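Local atomic coordinates of chitin oligosaccharide binding protein NagB2 (Paenibacillus sp. FPU-7, PDB entry 7EHU), a protein that binds chitin oligosaccharides, N,N'-diacetylchitobiose and N,N',N''-triacetylchitotriose, as an extracellular solute-binding protein, probably delivering them to an uptake transporter. Residues 175-180 against 186-191; 271-276 against 297-302. All coordinates share one frame; numbering follows the deposited sequence.

Both interactions are buried, and both reach the same sheet. Interaction 1 lies further out, about 22 Å from the centre of the chain, against about 13 Å for interaction 2; their own centres are 12 Å apart. Interaction 1 sets helix 170-182 against the short strand 188-189, mainly through aliphatic side chains. Interaction 2 joins the neighbouring strand 271-275 to residues 297-302, mainly through phenylalanine rings, and lies nearer the bound sugar. The two meet at Met271. Its backbone O probably accepts a hydrogen bond from Ala189 N (2.9 Å), and its CE packs on Leu177 CD2 at 3.5 Å.

Interaction 1 of 2, residues 175-180 against 186-191; sequences KALEAL and TPIALG
Leu177 and Pro187 make the main apolar contact. The CD2 methyl of Leu177 comes to 3.7 Å from Pro187 CB, and the two side chains cross obliquely. The same methyl also serves Ile188, lying 3.9 Å from Ile188 CD1 and 4.0 Å from its CG1. One leucine branch therefore touches two consecutive residues of 186-191. In Leu177 chi1 is -65°, which puts CG opposite the carbonyl carbon and beside the backbone N; the extended second torsion takes up CD1, and CD2, the branch turned aside, is the one that meets Pro187 and Ile188. Ile188 answers with its longer branch, CG1 and CD1, and not with CG2.

Leu180 lies about one helical turn further on. Its contact is made close to the backbone: Leu180 CB is 4.1 Å from Pro187 CG. That same CG is also 4.1 Å from Leu177 O, so the proline ring rests against the helix backbone as well as the side chains. The CA atoms of Leu180 and Pro187 are 5.8 Å apart, which fits such a close approach.

The arrangement is a helix followed, after a short connection, by a short, weakly bonded strand that joins the sheet parallel to strand 271-275. It is part of the alpha/beta fold of the periplasmic-binding-protein type, where helices pack on the sheet. Tyr247 also touches Leu177, and Met271 and Ala270 add to the cover of Leu180.

Backbone bonding is separate on the two sides. Ala179 N bonds to Lys175 O and Leu180 N to Ala176 O within the helix. On the other side the backbone of Ile188 bonds outside the contact, to Tyr247 and Asp249.

Lys175 and Glu178 lie on the exposed side of the helix, where Lys175 NZ and Glu178 OE1 form a long salt bridge of 3.9 Å.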
loop_
_atom_site.group_PDB
_atom_site.type_symbol
_atom_site.label_atom_id
_atom_site.label_comp_id
_atom_site.label_asym_id
_atom_site.label_seq_id
_atom_site.Cartn_x
_atom_site.Cartn_y
_atom_site.Cartn_z
ATOM N N LYS A 175 17.825 19.787 4.951
ATOM C CA LYS A 175 18.427 20.374 6.139
ATOM C C LYS A 175 18.180 19.476 7.355
ATOM O O LYS A 175 19.072 19.282 8.192
ATOM C CB LYS A 175 17.930 21.805 6.384
ATOM C CG LYS A 175 18.627 22.322 7.616
ATOM C CD LYS A 175 20.101 22.567 7.212
ATOM C CE LYS A 175 21.014 22.839 8.370
ATOM N NZ LYS A 175 21.016 21.406 8.914
ATOM N N ALA A 176 16.987 18.906 7.463
ATOM C CA ALA A 176 16.702 18.005 8.571
ATOM C C ALA A 176 17.553 16.744 8.503
ATOM O O ALA A 176 18.082 16.283 9.528
ATOM C CB ALA A 176 15.230 17.624 8.527
ATOM N N LEU A 177 17.695 16.170 7.309
ATOM C CA LEU A 177 18.528 14.981 7.174
ATOM C C LEU A 177 19.966 15.281 7.589
ATOM O O LEU A 177 20.598 14.472 8.281
ATOM C CB LEU A 177 18.489 14.481 5.735
ATOM C CG LEU A 177 17.121 13.993 5.258
ATOM C CD1 LEU A 177 17.145 13.679 3.773
ATOM C CD2 LEU A 177 16.633 12.780 6.031
ATOM N N GLU A 178 20.496 16.435 7.156
ATOM C CA GLU A 178 21.853 16.846 7.516
ATOM C C GLU A 178 22.010 16.910 9.030
ATOM O O GLU A 178 23.004 16.430 9.593
ATOM C CB GLU A 178 22.155 18.219 6.893
ATOM C CG GLU A 178 22.561 18.174 5.416
ATOM C CD GLU A 178 22.523 19.534 4.710
ATOM O OE1 GLU A 178 22.395 20.575 5.394
ATOM O OE2 GLU A 178 22.627 19.547 3.459
ATOM N N ALA A 179 21.035 17.514 9.706
ATOM C CA ALA A 179 21.127 17.701 11.154
ATOM C C ALA A 179 21.024 16.374 11.896
ATOM O O ALA A 179 21.715 16.157 12.903
ATOM C CB ALA A 179 20.022 18.655 11.619
ATOM N N LEU A 180 20.157 15.479 11.425
ATOM C CA LEU A 180 20.042 14.167 12.051
ATOM C C LEU A 180 21.333 13.381 11.875
ATOM O O LEU A 180 21.862 12.812 12.839
ATOM C CB LEU A 180 18.870 13.404 11.436
ATOM C CG LEU A 180 17.476 13.945 11.784
ATOM C CD1 LEU A 180 16.447 13.470 10.764
ATOM C CD2 LEU A 180 17.057 13.547 13.198
ATOM N N THR A 186 20.288 7.762 12.747
ATOM C CA THR A 186 19.935 7.201 11.441
ATOM C C THR A 186 18.705 7.940 10.914
ATOM O O THR A 186 17.649 7.890 11.553
ATOM C CB THR A 186 19.620 5.712 11.571
ATOM O OG1 THR A 186 20.725 5.037 12.174
ATOM C CG2 THR A 186 19.325 5.079 10.207
ATOM N N PRO A 187 18.792 8.661 9.800
ATOM C CA PRO A 187 17.657 9.529 9.454
ATOM C C PRO A 187 16.401 8.800 9.008
ATOM O O PRO A 187 15.316 9.107 9.514
ATOM C CB PRO A 187 18.231 10.470 8.385
ATOM C CG PRO A 187 19.721 10.498 8.707
ATOM C CD PRO A 187 19.995 9.045 9.036
ATOM N N ILE A 188 16.522 7.841 8.087
ATOM C CA ILE A 188 15.372 7.205 7.442
ATOM C C ILE A 188 15.475 5.692 7.607
ATOM O O ILE A 188 16.414 5.069 7.095
ATOM C CB ILE A 188 15.287 7.548 5.943
ATOM C CG1 ILE A 188 15.254 9.056 5.698
ATOM C CG2 ILE A 188 14.066 6.880 5.318
ATOM C CD1 ILE A 188 15.472 9.465 4.258
ATOM N N ALA A 189 14.516 5.108 8.324
ATOM C CA ALA A 189 14.379 3.659 8.378
ATOM C C ALA A 189 13.791 3.135 7.080
ATOM O O ALA A 189 12.921 3.763 6.476
ATOM C CB ALA A 189 13.450 3.279 9.525
ATOM N N LEU A 190 14.255 1.962 6.652
ATOM C CA LEU A 190 13.688 1.330 5.474
ATOM C C LEU A 190 14.195 -0.120 5.475
ATOM O O LEU A 190 15.405 -0.365 5.586
ATOM C CB LEU A 190 14.188 2.051 4.230
ATOM C CG LEU A 190 13.301 1.939 2.980
ATOM C CD1 LEU A 190 13.733 3.004 1.930
ATOM C CD2 LEU A 190 12.993 0.617 2.423
ATOM N N GLY A 191 13.287 -1.083 5.372
ATOM C CA GLY A 191 13.636 -2.477 5.175
ATOM C C GLY A 191 13.284 -2.890 3.765
ATOM O O GLY A 191 12.108 -3.038 3.448
#

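Interaction 2 of 2, residues 271-276 against 297-302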
loop_
_atom_site.group_PDB
_atom_site.type_symbol
_atom_site.label_atom_id
_atom_site.label_comp_id
_atom_site.label_asym_id
_atom_site.label_seq_id
_atom_site.Cartn_x
_atom_site.Cartn_y
_atom_site.Cartn_z
ATOM N N MET A 271 12.743 8.776 10.915
ATOM C CA MET A 271 11.515 8.796 10.130
ATOM C C MET A 271 11.394 7.514 9.332
ATOM O O MET A 271 12.338 6.733 9.217
ATOM C CB MET A 271 11.441 10.027 9.220
ATOM C CG MET A 271 12.458 10.013 8.094
ATOM S SD MET A 271 12.674 11.614 7.269
ATOM C CE MET A 271 13.959 12.300 8.297
ATOM N N LEU A 272 10.210 7.327 8.761
ATOM C CA LEU A 272 9.857 6.105 8.044
ATOM C C LEU A 272 8.839 6.477 6.982
ATOM O O LEU A 272 7.793 7.034 7.321
ATOM C CB LEU A 272 9.231 5.101 9.017
ATOM C CG LEU A 272 8.724 3.794 8.413
ATOM C CD1 LEU A 272 9.892 2.829 8.199
ATOM C CD2 LEU A 272 7.702 3.149 9.288
ATOM N N PHE A 273 9.129 6.195 5.721
ATOM C CA PHE A 273 8.171 6.419 4.649
ATOM C C PHE A 273 7.332 5.157 4.494
ATOM O O PHE A 273 7.873 4.081 4.206
ATOM C CB PHE A 273 8.869 6.800 3.335
ATOM C CG PHE A 273 7.913 7.388 2.345
ATOM C CD1 PHE A 273 7.618 8.736 2.385
ATOM C CD2 PHE A 273 7.231 6.591 1.443
ATOM C CE1 PHE A 273 6.688 9.287 1.524
ATOM C CE2 PHE A 273 6.276 7.146 0.589
ATOM C CZ PHE A 273 6.012 8.483 0.619
ATOM N N ASP A 274 6.039 5.259 4.759
ATOM C CA ASP A 274 5.218 4.058 4.795
ATOM C C ASP A 274 3.765 4.423 4.562
ATOM O O ASP A 274 3.379 5.599 4.578
ATOM C CB ASP A 274 5.389 3.333 6.140
ATOM C CG ASP A 274 5.314 1.823 6.027
ATOM O OD1 ASP A 274 4.595 1.307 5.134
ATOM O OD2 ASP A 274 5.904 1.153 6.879
ATOM N N GLY A 275 2.962 3.381 4.328
ATOM C CA GLY A 275 1.544 3.546 4.192
ATOM C C GLY A 275 0.833 3.643 5.520
ATOM O O GLY A 275 1.342 3.235 6.566
ATOM N N SER A 276 -0.387 4.173 5.466
ATOM C CA SER A 276 -1.138 4.455 6.686
ATOM C C SER A 276 -1.580 3.193 7.389
ATOM O O SER A 276 -1.955 3.258 8.565
ATOM C CB SER A 276 -2.270 5.432 6.420
ATOM O OG SER A 276 -3.033 5.047 5.298
ATOM N N PHE A 297 4.348 13.862 8.119
ATOM C CA PHE A 297 4.304 14.867 7.068
ATOM C C PHE A 297 4.265 14.190 5.705
ATOM O O PHE A 297 4.889 13.143 5.493
ATOM C CB PHE A 297 5.440 15.907 7.153
ATOM C CG PHE A 297 6.840 15.349 7.171
ATOM C CD1 PHE A 297 7.445 14.982 8.363
ATOM C CD2 PHE A 297 7.581 15.252 5.982
ATOM C CE1 PHE A 297 8.758 14.509 8.386
ATOM C CE2 PHE A 297 8.894 14.769 5.998
ATOM C CZ PHE A 297 9.480 14.403 7.211
ATOM N N ARG A 298 3.524 14.803 4.789
ATOM C CA ARG A 298 3.512 14.312 3.432
ATOM C C ARG A 298 4.842 14.638 2.757
ATOM O O ARG A 298 5.634 15.459 3.219
ATOM C CB ARG A 298 2.323 14.866 2.661
ATOM C CG ARG A 298 2.441 16.269 2.183
ATOM C CD ARG A 298 1.359 16.566 1.108
ATOM N NE ARG A 298 1.252 17.994 0.888
ATOM C CZ ARG A 298 0.453 18.818 1.560
ATOM N NH1 ARG A 298 -0.370 18.372 2.497
ATOM N NH2 ARG A 298 0.476 20.101 1.271
ATOM N N PHE A 299 5.111 13.921 1.685
ATOM C CA PHE A 299 6.358 14.092 0.963
ATOM C C PHE A 299 6.573 15.579 0.663
ATOM O O PHE A 299 5.646 16.249 0.202
ATOM C CB PHE A 299 6.337 13.270 -0.334
ATOM C CG PHE A 299 7.696 13.170 -0.961
ATOM C CD1 PHE A 299 8.154 14.159 -1.827
ATOM C CD2 PHE A 299 8.552 12.130 -0.634
ATOM C CE1 PHE A 299 9.425 14.105 -2.351
ATOM C CE2 PHE A 299 9.823 12.089 -1.156
ATOM C CZ PHE A 299 10.252 13.074 -2.015
ATOM N N PRO A 300 7.760 16.125 0.917
ATOM C CA PRO A 300 7.964 17.575 0.770
ATOM C C PRO A 300 8.030 18.038 -0.683
ATOM O O PRO A 300 8.315 17.278 -1.604
ATOM C CB PRO A 300 9.315 17.807 1.454
ATOM C CG PRO A 300 10.038 16.484 1.294
ATOM C CD PRO A 300 8.959 15.443 1.442
ATOM N N ASN A 301 7.800 19.331 -0.873
ATOM C CA ASN A 301 7.729 19.921 -2.211
ATOM C C ASN A 301 9.118 20.147 -2.807
ATOM O O ASN A 301 9.963 20.842 -2.220
ATOM C CB ASN A 301 6.940 21.231 -2.161
ATOM C CG ASN A 301 5.461 21.031 -1.865
ATOM O OD1 ASN A 301 4.909 19.954 -2.097
ATOM N ND2 ASN A 301 4.830 22.043 -1.304
ATOM N N ILE A 302 9.343 19.565 -3.989
ATOM C CA ILE A 302 10.576 19.774 -4.745
ATOM C C ILE A 302 10.474 20.972 -5.677
ATOM O O ILE A 302 11.509 21.554 -6.027
ATOM C CB ILE A 302 10.961 18.490 -5.508
ATOM C CG1 ILE A 302 11.540 17.463 -4.530
ATOM C CG2 ILE A 302 11.967 18.770 -6.648
ATOM C CD1 ILE A 302 11.763 16.088 -5.110
#
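Met271 opens the contact by bringing its sulfur to Phe297. The SD atom is 4.2 Å from Phe297 CZ and approaches that ring obliquely. The CB of Met271 already points toward 297-302. Phe173 of helix 170-182 also touches Met271.

Phe273 comes two residues later and reaches for Phe299. Its CE1 lies 4.0 Å from Phe299 CD2, at the edge of the Phe299 ring and near its plane. The two side chains cross at about a right angle. In both, CG lies opposite the backbone N (chi1 -164° in Phe273), and with this torsion the two rings meet although the CA atoms stay 8.7 Å apart. Pro300 CD lies over one face of the Phe299 ring, 3.5 Å above the plane and offset toward the rim.

Strands 271-275 and 294-297 both pair antiparallel with strand 138-154, which runs between them in the sheet of this solute-binding protein. Its Phe151 meets Phe273 edge-to-face and also meets the Phe297 ring. Helix 197-212 covers the cluster through Ser206 on Phe273 and Leu207 on Phe299. The side chain of Phe273 is about 9 Å from a bound NAG.

Asp274 accepts a hydrogen bond from Gly275 N at its OD1 (2.8 Å), on the anti side and 20° out of the carboxylate plane. Tyr257 OH also bonds to OD1, and Gln261 NE2 to OD2, so both carboxylate oxygens have partners. At the end of the segment, Ser276 OG bonds to Val148 N.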